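Local coordinates for protein catechol 2,3-dioxygenase (Pseudomonas sp., PDB 3HPV) that probably uses a ferrous iron and molecular oxygen to split the ring of catechol by extradiol cleavage, giving 2-hydroxymuconic semialdehyde, at residues H216-L221 and R265-M270; V241-T246 and T255-D260. All blocks are in the same frame, centred on the assembly; numbering follows the deposited sequence.

Contact 1: residues H216-L221 and R265-M270; sequences HCSFLL and RFETFM. With FE2 (Fe (II) ion), chain E.
Two torsions set up the metal site here: His216 carries CG between its backbone N and carbonyl carbon (chi1 75°), which brings the imidazole beside Glu267, and Glu267 holds an extended chain with CG anti to N, reaching forward to the same point. Both end on the ferrous iron, His216 through NE2 at 2.4 Å and Glu267 through OE1 at 2.0 Å. The ring and the carboxylate stand nearly perpendicular, their planes 84° apart, with OE1 at the edge of the imidazole. NE2 and OE1 are close because they share the metal, not a proton. Ser218 gives its hydroxyl to the same oxygen, OG to Glu267 OE1 at 2.8 Å, coming from above the carboxylate plane; iron and hydroxyl together limit how the carboxylate can turn. His154, on the neighbouring strand, is the third protein ligand, while Thr255 bonds OE2.

Behind this site the strands run parallel. Cys217 O accepts from Glu267 N, Phe219 N gives to Glu267 O in a nearly straight bond of 2.7 Å, and the ladder continues through Phe219 O and Phe269 N to Leu221 N and Phe269 O. Further along the iron-bearing face, Leu220 lays CD1 over one face of the Phe269 ring, 4.1 Å from its centroid, a CH-pi contact. On the side of the sheet that carries Phe219 and Phe266, Phe219 CE1 meets Phe266 CB; at the end of the ladder, Leu221 CD1 presses on Thr268 CB at 3.4 Å, a tight fit. The CG methylene of Arg265 packs against His216 CB, its guanidinium going on to Asp242. Adjacent parallel strands supplying a histidine and a glutamate to one iron form part of the facial triad of two histidines and one carboxylate found in extradiol dioxygenases, built on the vicinal oxygen chelate fold.

Contact 2: residues V241-T246 and T255-D260; sequences VDIGPT and TIYAWD
Asp242 lies over the six-membered ring of Trp259, its CB 3.8 Å from the ring centroid in a CH-pi contact. The carboxylate continues across the same ring, tilted only 19° from its plane, and Asp242 CG comes to 3.3 Å from Trp259 CH2. CG sits anti to the backbone N (chi1 -172°), which carries the carboxylate along the indole. Its oxygens are engaged beyond the hairpin: OD2 makes a salt bridge to Arg265 and OD1 another to Arg298, so two guanidinium groups hold the carboxylate in place and would be expected to stabilise its negative charge.

Next to it, Ile243 runs alongside Tyr257 and touches it with the CG2 branch, 3.6 Å from Tyr257 CB. The tyrosine ring carries on toward the iron site, where it meets His216, and its hydroxyl bonds Asp294. On the other side of the strands, Val241 CG1 approaches Ile256 CG2 at 4.2 Å, and the ring of Pro245 lies beside Ile256, CD against CG1; helix 224-236 packs on Pro245 and Ile256.

The backbone shows why the outer strand is crooked. Tyr257 O takes two N-H groups, from Asp242 N at 2.6 Å and from Ile243 N at 3.2 Å, the second in the carbonyl plane on a lone pair. Tyr257 N returns a bond to Ile243 O. The register slips again before Thr246, which exchanges a pair of bonds with Thr255: Thr255 N reaches Thr246 O at 2.9 Å, and Thr246 N gives to Thr255 O. Thus 241-246 forms the bent strand of an antiparallel beta hairpin, outermost in the sheet within this chain, with a classic beta bulge where Asp242 and Ile243 both face Tyr257.

Overall arrangement
Contact 1 is the buried one, near the centre of the chain, whereas contact 2 is only partly buried and lies at the subunit's own edge of the same sheet, about 9 Å away between centres. Along the chain the hairpin of contact 2 falls between the two strands of contact 1, and in the sheet strand 254-259 lies next to 265-270, tied to it by a probable hydrogen bond from Phe266 N to Ala258 O. Pairing is parallel in contact 1, antiparallel in contact 2. Contact 1 adds metal ligation to a regular ladder; contact 2 combines bulged backbone bonds with a carboxylate laid on an indole. Tyr257 and Thr255 bring the hairpin up to the iron ligands as second-shell neighbours.

Contact 1: residues H216-L221 and R265-M270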
ATOM      1  N   HIS A 216      18.098  17.456 -10.090  1.00 18.99           N
ATOM      2  CA  HIS A 216      16.842  17.505  -9.357  1.00 14.64           C
ATOM      3  C   HIS A 216      16.995  17.590  -7.869  1.00 15.30           C
ATOM      4  O   HIS A 216      18.023  17.230  -7.307  1.00 19.09           O
ATOM      5  CB  HIS A 216      15.966  16.278  -9.651  1.00 15.82           C
ATOM      6  CG  HIS A 216      16.414  15.005  -8.987  1.00 15.00           C
ATOM      7  ND1 HIS A 216      17.374  14.174  -9.528  1.00 19.93           N
ATOM      8  CD2 HIS A 216      15.974  14.380  -7.862  1.00 17.66           C
ATOM      9  CE1 HIS A 216      17.501  13.091  -8.773  1.00 13.91           C
ATOM     10  NE2 HIS A 216      16.661  13.191  -7.757  1.00 15.48           N
ATOM     11  N   CYS A 217      15.943  18.088  -7.239  1.00 17.88           N
ATOM     12  CA  CYS A 217      15.844  18.117  -5.799  1.00 17.57           C
ATOM     13  C   CYS A 217      14.824  16.993  -5.530  1.00 20.37           C
ATOM     14  O   CYS A 217      13.955  16.681  -6.383  1.00 18.55           O
ATOM     15  CB  CYS A 217      15.338  19.473  -5.306  1.00 19.92           C
ATOM     16  SG  CYS A 217      16.646  20.776  -5.360  1.00 22.75           S
ATOM     17  N   SER A 218      14.919  16.383  -4.359  1.00 16.73           N
ATOM     18  CA  SER A 218      14.045  15.273  -4.045  1.00 20.56           C
ATOM     19  C   SER A 218      13.338  15.374  -2.714  1.00 18.86           C
ATOM     20  O   SER A 218      13.914  15.823  -1.719  1.00 18.13           O
ATOM     21  CB  SER A 218      14.855  13.962  -4.093  1.00 24.31           C
ATOM     22  OG  SER A 218      14.093  12.863  -3.625  1.00 23.55           O
ATOM     23  N   PHE A 219      12.084  14.925  -2.708  1.00 18.11           N
ATOM     24  CA  PHE A 219      11.260  14.923  -1.508  1.00 18.29           C
ATOM     25  C   PHE A 219      10.682  13.525  -1.253  1.00 17.84           C
ATOM     26  O   PHE A 219      10.167  12.859  -2.166  1.00 16.76           O
ATOM     27  CB  PHE A 219      10.124  15.935  -1.632  1.00 16.47           C
ATOM     28  CG  PHE A 219      10.564  17.296  -2.090  1.00 12.76           C
ATOM     29  CD1 PHE A 219      10.717  17.571  -3.447  1.00 12.40           C
ATOM     30  CD2 PHE A 219      10.832  18.300  -1.163  1.00 15.61           C
ATOM     31  CE1 PHE A 219      11.139  18.839  -3.883  1.00 13.97           C
ATOM     32  CE2 PHE A 219      11.260  19.581  -1.583  1.00 15.37           C
ATOM     33  CZ  PHE A 219      11.414  19.844  -2.949  1.00 12.43           C
ATOM     34  N   LEU A 220      10.778  13.110   0.003  1.00 17.76           N
ATOM     35  CA  LEU A 220      10.323  11.813   0.486  1.00 16.73           C
ATOM     36  C   LEU A 220       8.826  11.748   0.806  1.00 18.89           C
ATOM     37  O   LEU A 220       8.294  12.642   1.449  1.00 18.42           O
ATOM     38  CB  LEU A 220      11.112  11.439   1.742  1.00 14.03           C
ATOM     39  CG  LEU A 220      10.806  10.062   2.336  1.00 11.85           C
ATOM     40  CD1 LEU A 220      11.329   9.010   1.359  1.00 12.07           C
ATOM     41  CD2 LEU A 220      11.484   9.889   3.697  1.00 11.00           C
ATOM     42  N   LEU A 221       8.163  10.690   0.340  1.00 19.52           N
ATOM     43  CA  LEU A 221       6.737  10.463   0.595  1.00 25.32           C
ATOM     44  C   LEU A 221       6.615   9.289   1.562  1.00 25.36           C
ATOM     45  O   LEU A 221       7.527   8.476   1.642  1.00 24.77           O
ATOM     46  CB  LEU A 221       5.985  10.142  -0.706  1.00 26.26           C
ATOM     47  CG  LEU A 221       5.711  11.341  -1.623  1.00 31.78           C
ATOM     48  CD1 LEU A 221       7.016  11.868  -2.174  1.00 36.01           C
ATOM     49  CD2 LEU A 221       4.782  10.927  -2.759  1.00 33.49           C
ATOM     50  N   ARG A 265      13.567  20.289 -12.388  1.00 20.62           N
ATOM     51  CA  ARG A 265      13.087  18.943 -12.116  1.00 18.97           C
ATOM     52  C   ARG A 265      13.089  18.672 -10.628  1.00 17.90           C
ATOM     53  O   ARG A 265      13.993  19.124  -9.903  1.00 21.70           O
ATOM     54  CB  ARG A 265      13.983  17.888 -12.765  1.00 19.06           C
ATOM     55  CG  ARG A 265      13.746  16.524 -12.167  1.00 14.47           C
ATOM     56  CD  ARG A 265      14.595  15.442 -12.761  1.00 19.65           C
ATOM     57  NE  ARG A 265      14.438  15.336 -14.208  1.00 21.27           N
ATOM     58  CZ  ARG A 265      15.284  15.873 -15.079  1.00 26.62           C
ATOM     59  NH1 ARG A 265      16.347  16.552 -14.639  1.00 23.51           N
ATOM     60  NH2 ARG A 265      15.076  15.728 -16.381  1.00 24.67           N
ATOM     61  N   PHE A 266      12.077  17.950 -10.169  1.00 16.83           N
ATOM     62  CA  PHE A 266      12.010  17.542  -8.765  1.00 16.90           C
ATOM     63  C   PHE A 266      11.612  16.075  -8.678  1.00 13.06           C
ATOM     64  O   PHE A 266      11.173  15.488  -9.660  1.00 12.74           O
ATOM     65  CB  PHE A 266      11.069  18.446  -7.941  1.00 17.82           C
ATOM     66  CG  PHE A 266       9.625  18.384  -8.338  1.00 18.77           C
ATOM     67  CD1 PHE A 266       8.735  17.540  -7.657  1.00 19.34           C
ATOM     68  CD2 PHE A 266       9.145  19.178  -9.376  1.00 13.55           C
ATOM     69  CE1 PHE A 266       7.372  17.487  -8.015  1.00 20.75           C
ATOM     70  CE2 PHE A 266       7.790  19.139  -9.745  1.00 17.69           C
ATOM     71  CZ  PHE A 266       6.897  18.292  -9.064  1.00 20.56           C
ATOM     72  N   GLU A 267      11.805  15.468  -7.513  1.00 17.98           N
ATOM     73  CA  GLU A 267      11.472  14.056  -7.336  1.00 15.82           C
ATOM     74  C   GLU A 267      10.644  13.785  -6.105  1.00 17.46           C
ATOM     75  O   GLU A 267      10.918  14.319  -5.036  1.00 20.21           O
ATOM     76  CB  GLU A 267      12.748  13.205  -7.272  1.00 15.03           C
ATOM     77  CG  GLU A 267      12.624  11.951  -6.428  1.00 16.46           C
ATOM     78  CD  GLU A 267      13.889  11.082  -6.439  1.00 22.44           C
ATOM     79  OE1 GLU A 267      14.938  11.537  -5.925  1.00 29.27           O
ATOM     80  OE2 GLU A 267      13.837   9.944  -6.964  1.00 18.44           O
ATOM     81  N   THR A 268       9.603  12.976  -6.281  1.00 15.46           N
ATOM     82  CA  THR A 268       8.758  12.554  -5.179  1.00 17.32           C
ATOM     83  C   THR A 268       8.996  11.036  -5.161  1.00 15.43           C
ATOM     84  O   THR A 268       8.764  10.373  -6.155  1.00 14.63           O
ATOM     85  CB  THR A 268       7.258  12.880  -5.439  1.00 17.08           C
ATOM     86  OG1 THR A 268       6.789  12.155  -6.583  1.00 16.62           O
ATOM     87  CG2 THR A 268       7.066  14.375  -5.691  1.00 18.84           C
ATOM     88  N   PHE A 269       9.497  10.494  -4.053  1.00 17.62           N
ATOM     89  CA  PHE A 269       9.757   9.056  -3.968  1.00 17.21           C
ATOM     90  C   PHE A 269       9.620   8.510  -2.546  1.00 21.08           C
ATOM     91  O   PHE A 269       9.416   9.270  -1.592  1.00 20.41           O
ATOM     92  CB  PHE A 269      11.176   8.746  -4.418  1.00 17.59           C
ATOM     93  CG  PHE A 269      12.209   8.953  -3.331  1.00 17.93           C
ATOM     94  CD1 PHE A 269      12.501  10.224  -2.862  1.00 16.94           C
ATOM     95  CD2 PHE A 269      12.865   7.861  -2.758  1.00 20.71           C
ATOM     96  CE1 PHE A 269      13.442  10.415  -1.829  1.00 22.68           C
ATOM     97  CE2 PHE A 269      13.803   8.027  -1.730  1.00 21.23           C
ATOM     98  CZ  PHE A 269      14.099   9.314  -1.260  1.00 20.79           C
ATOM     99  N   MET A 270       9.736   7.182  -2.418  1.00 19.49           N
ATOM    100  CA  MET A 270       9.724   6.528  -1.114  1.00 20.52           C
ATOM    101  C   MET A 270      10.492   5.224  -1.251  1.00 18.77           C
ATOM    102  O   MET A 270      10.746   4.765  -2.355  1.00 17.83           O
ATOM    103  CB  MET A 270       8.298   6.287  -0.600  1.00 21.47           C
ATOM    104  CG  MET A 270       7.531   5.193  -1.303  1.00 26.92           C
ATOM    105  SD  MET A 270       7.892   3.548  -0.638  1.00 39.77           S
ATOM    106  CE  MET A 270       8.004   3.931   1.235  1.00 14.32           C
TER
HETATM  107 FE   FE2 E 310      16.900  11.252  -6.320  1.00 27.61          FE

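Contact 2: residues V241-T246 and T255-D260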
ATOM      1  N   VAL A 241       5.390  15.699 -16.433  1.00 23.77           N
ATOM      2  CA  VAL A 241       6.103  14.582 -15.825  1.00 23.68           C
ATOM      3  C   VAL A 241       7.241  14.122 -16.705  1.00 25.49           C
ATOM      4  O   VAL A 241       7.084  13.973 -17.920  1.00 28.74           O
ATOM      5  CB  VAL A 241       5.143  13.373 -15.566  1.00 20.45           C
ATOM      6  CG1 VAL A 241       5.920  12.159 -15.035  1.00 14.93           C
ATOM      7  CG2 VAL A 241       4.074  13.782 -14.550  1.00 20.34           C
ATOM      8  N   ASP A 242       8.392  13.896 -16.092  1.00 26.23           N
ATOM      9  CA  ASP A 242       9.566  13.441 -16.828  1.00 27.78           C
ATOM     10  C   ASP A 242       9.434  11.939 -17.041  1.00 27.07           C
ATOM     11  O   ASP A 242       9.359  11.454 -18.165  1.00 26.86           O
ATOM     12  CB  ASP A 242      10.840  13.767 -16.021  1.00 28.15           C
ATOM     13  CG  ASP A 242      12.132  13.495 -16.792  1.00 27.23           C
ATOM     14  OD1 ASP A 242      12.081  12.906 -17.889  1.00 27.13           O
ATOM     15  OD2 ASP A 242      13.212  13.869 -16.278  1.00 29.83           O
ATOM     16  N   ILE A 243       9.403  11.202 -15.945  1.00 29.15           N
ATOM     17  CA  ILE A 243       9.292   9.755 -16.015  1.00 32.25           C
ATOM     18  C   ILE A 243       8.430   9.285 -14.845  1.00 31.99           C
ATOM     19  O   ILE A 243       8.823   9.389 -13.685  1.00 29.11           O
ATOM     20  CB  ILE A 243      10.715   9.108 -16.032  1.00 34.21           C
ATOM     21  CG1 ILE A 243      10.620   7.592 -16.157  1.00 33.02           C
ATOM     22  CG2 ILE A 243      11.506   9.527 -14.810  1.00 35.00           C
ATOM     23  CD1 ILE A 243      11.887   6.993 -16.764  1.00 34.51           C
ATOM     24  N   GLY A 244       7.225   8.833 -15.203  1.00 36.42           N
ATOM     25  CA  GLY A 244       6.201   8.365 -14.278  1.00 33.47           C
ATOM     26  C   GLY A 244       6.669   7.430 -13.197  1.00 37.58           C
ATOM     27  O   GLY A 244       7.820   6.982 -13.219  1.00 39.16           O
ATOM     28  N   PRO A 245       5.781   7.092 -12.247  1.00 38.41           N
ATOM     29  CA  PRO A 245       6.116   6.195 -11.133  1.00 38.66           C
ATOM     30  C   PRO A 245       6.868   4.975 -11.641  1.00 39.46           C
ATOM     31  O   PRO A 245       6.449   4.337 -12.618  1.00 37.04           O
ATOM     32  CB  PRO A 245       4.748   5.857 -10.540  1.00 38.29           C
ATOM     33  CG  PRO A 245       3.846   5.940 -11.746  1.00 37.71           C
ATOM     34  CD  PRO A 245       4.321   7.188 -12.416  1.00 34.34           C
ATOM     35  N   THR A 246       7.985   4.663 -10.991  1.00 38.74           N
ATOM     36  CA  THR A 246       8.782   3.531 -11.414  1.00 40.36           C
ATOM     37  C   THR A 246       9.821   3.093 -10.398  1.00 44.26           C
ATOM     38  O   THR A 246      10.183   3.852  -9.497  1.00 43.14           O
ATOM     39  CB  THR A 246       9.518   3.853 -12.722  1.00 39.37           C
ATOM     40  OG1 THR A 246      10.069   2.648 -13.259  1.00 37.21           O
ATOM     41  CG2 THR A 246      10.656   4.854 -12.471  1.00 37.62           C
ATOM     42  N   THR A 255       9.878   6.035  -7.552  1.00 32.12           N
ATOM     43  CA  THR A 255       9.796   7.467  -7.791  1.00 30.89           C
ATOM     44  C   THR A 255       9.153   8.052  -9.065  1.00 29.30           C
ATOM     45  O   THR A 255       8.877   7.352 -10.041  1.00 31.36           O
ATOM     46  CB  THR A 255      11.241   7.995  -7.708  1.00 28.45           C
ATOM     47  OG1 THR A 255      11.293   9.385  -8.029  1.00 32.98           O
ATOM     48  CG2 THR A 255      12.106   7.232  -8.681  1.00 27.23           C
ATOM     49  N   ILE A 256       8.941   9.365  -9.020  1.00 27.75           N
ATOM     50  CA  ILE A 256       8.406  10.155 -10.130  1.00 27.32           C
ATOM     51  C   ILE A 256       9.295  11.388 -10.318  1.00 26.69           C
ATOM     52  O   ILE A 256       9.544  12.116  -9.362  1.00 28.98           O
ATOM     53  CB  ILE A 256       6.991  10.698  -9.836  1.00 27.48           C
ATOM     54  CG1 ILE A 256       6.012   9.546  -9.678  1.00 26.12           C
ATOM     55  CG2 ILE A 256       6.535  11.631 -10.964  1.00 22.65           C
ATOM     56  CD1 ILE A 256       4.618  10.007  -9.456  1.00 25.39           C
ATOM     57  N   TYR A 257       9.789  11.607 -11.529  1.00 25.96           N
ATOM     58  CA  TYR A 257      10.582  12.796 -11.829  1.00 26.47           C
ATOM     59  C   TYR A 257       9.646  13.750 -12.559  1.00 24.97           C
ATOM     60  O   TYR A 257       9.117  13.424 -13.606  1.00 24.71           O
ATOM     61  CB  TYR A 257      11.766  12.471 -12.748  1.00 29.68           C
ATOM     62  CG  TYR A 257      12.964  11.861 -12.056  1.00 30.49           C
ATOM     63  CD1 TYR A 257      12.884  11.408 -10.736  1.00 32.44           C
ATOM     64  CD2 TYR A 257      14.170  11.714 -12.727  1.00 29.44           C
ATOM     65  CE1 TYR A 257      13.980  10.822 -10.112  1.00 33.33           C
ATOM     66  CE2 TYR A 257      15.275  11.136 -12.113  1.00 32.68           C
ATOM     67  CZ  TYR A 257      15.171  10.690 -10.807  1.00 30.84           C
ATOM     68  OH  TYR A 257      16.253  10.105 -10.206  1.00 30.80           O
ATOM     69  N   ALA A 258       9.422  14.930 -12.009  1.00 26.57           N
ATOM     70  CA  ALA A 258       8.525  15.869 -12.668  1.00 26.85           C
ATOM     71  C   ALA A 258       9.174  17.226 -12.793  1.00 25.66           C
ATOM     72  O   ALA A 258      10.220  17.488 -12.198  1.00 25.85           O
ATOM     73  CB  ALA A 258       7.191  15.975 -11.901  1.00 25.03           C
ATOM     74  N   TRP A 259       8.550  18.094 -13.567  1.00 24.35           N
ATOM     75  CA  TRP A 259       9.115  19.404 -13.766  1.00 27.49           C
ATOM     76  C   TRP A 259       8.350  20.556 -13.144  1.00 28.70           C
ATOM     77  O   TRP A 259       7.129  20.548 -13.012  1.00 29.59           O
ATOM     78  CB  TRP A 259       9.318  19.678 -15.266  1.00 25.91           C
ATOM     79  CG  TRP A 259      10.573  19.076 -15.864  1.00 26.01           C
ATOM     80  CD1 TRP A 259      11.873  19.403 -15.568  1.00 28.71           C
ATOM     81  CD2 TRP A 259      10.639  18.046 -16.850  1.00 24.13           C
ATOM     82  NE1 TRP A 259      12.740  18.630 -16.316  1.00 23.60           N
ATOM     83  CE2 TRP A 259      12.006  17.792 -17.108  1.00 22.15           C
ATOM     84  CE3 TRP A 259       9.675  17.308 -17.545  1.00 27.75           C
ATOM     85  CZ2 TRP A 259      12.427  16.831 -18.026  1.00 26.88           C
ATOM     86  CZ3 TRP A 259      10.097  16.348 -18.462  1.00 25.92           C
ATOM     87  CH2 TRP A 259      11.459  16.120 -18.693  1.00 24.46           C
ATOM     88  N   ASP A 260       9.142  21.551 -12.787  1.00 29.16           N
ATOM     89  CA  ASP A 260       8.753  22.817 -12.190  1.00 31.95           C
ATOM     90  C   ASP A 260       8.108  23.656 -13.304  1.00 31.83           C
ATOM     91  O   ASP A 260       8.278  23.356 -14.489  1.00 30.69           O
ATOM     92  CB  ASP A 260      10.053  23.520 -11.786  1.00 34.99           C
ATOM     93  CG  ASP A 260       9.876  24.502 -10.693  1.00 39.90           C
ATOM     94  OD1 ASP A 260      10.871  25.187 -10.370  1.00 39.79           O
ATOM     95  OD2 ASP A 260       8.754  24.582 -10.147  1.00 50.72           O
TER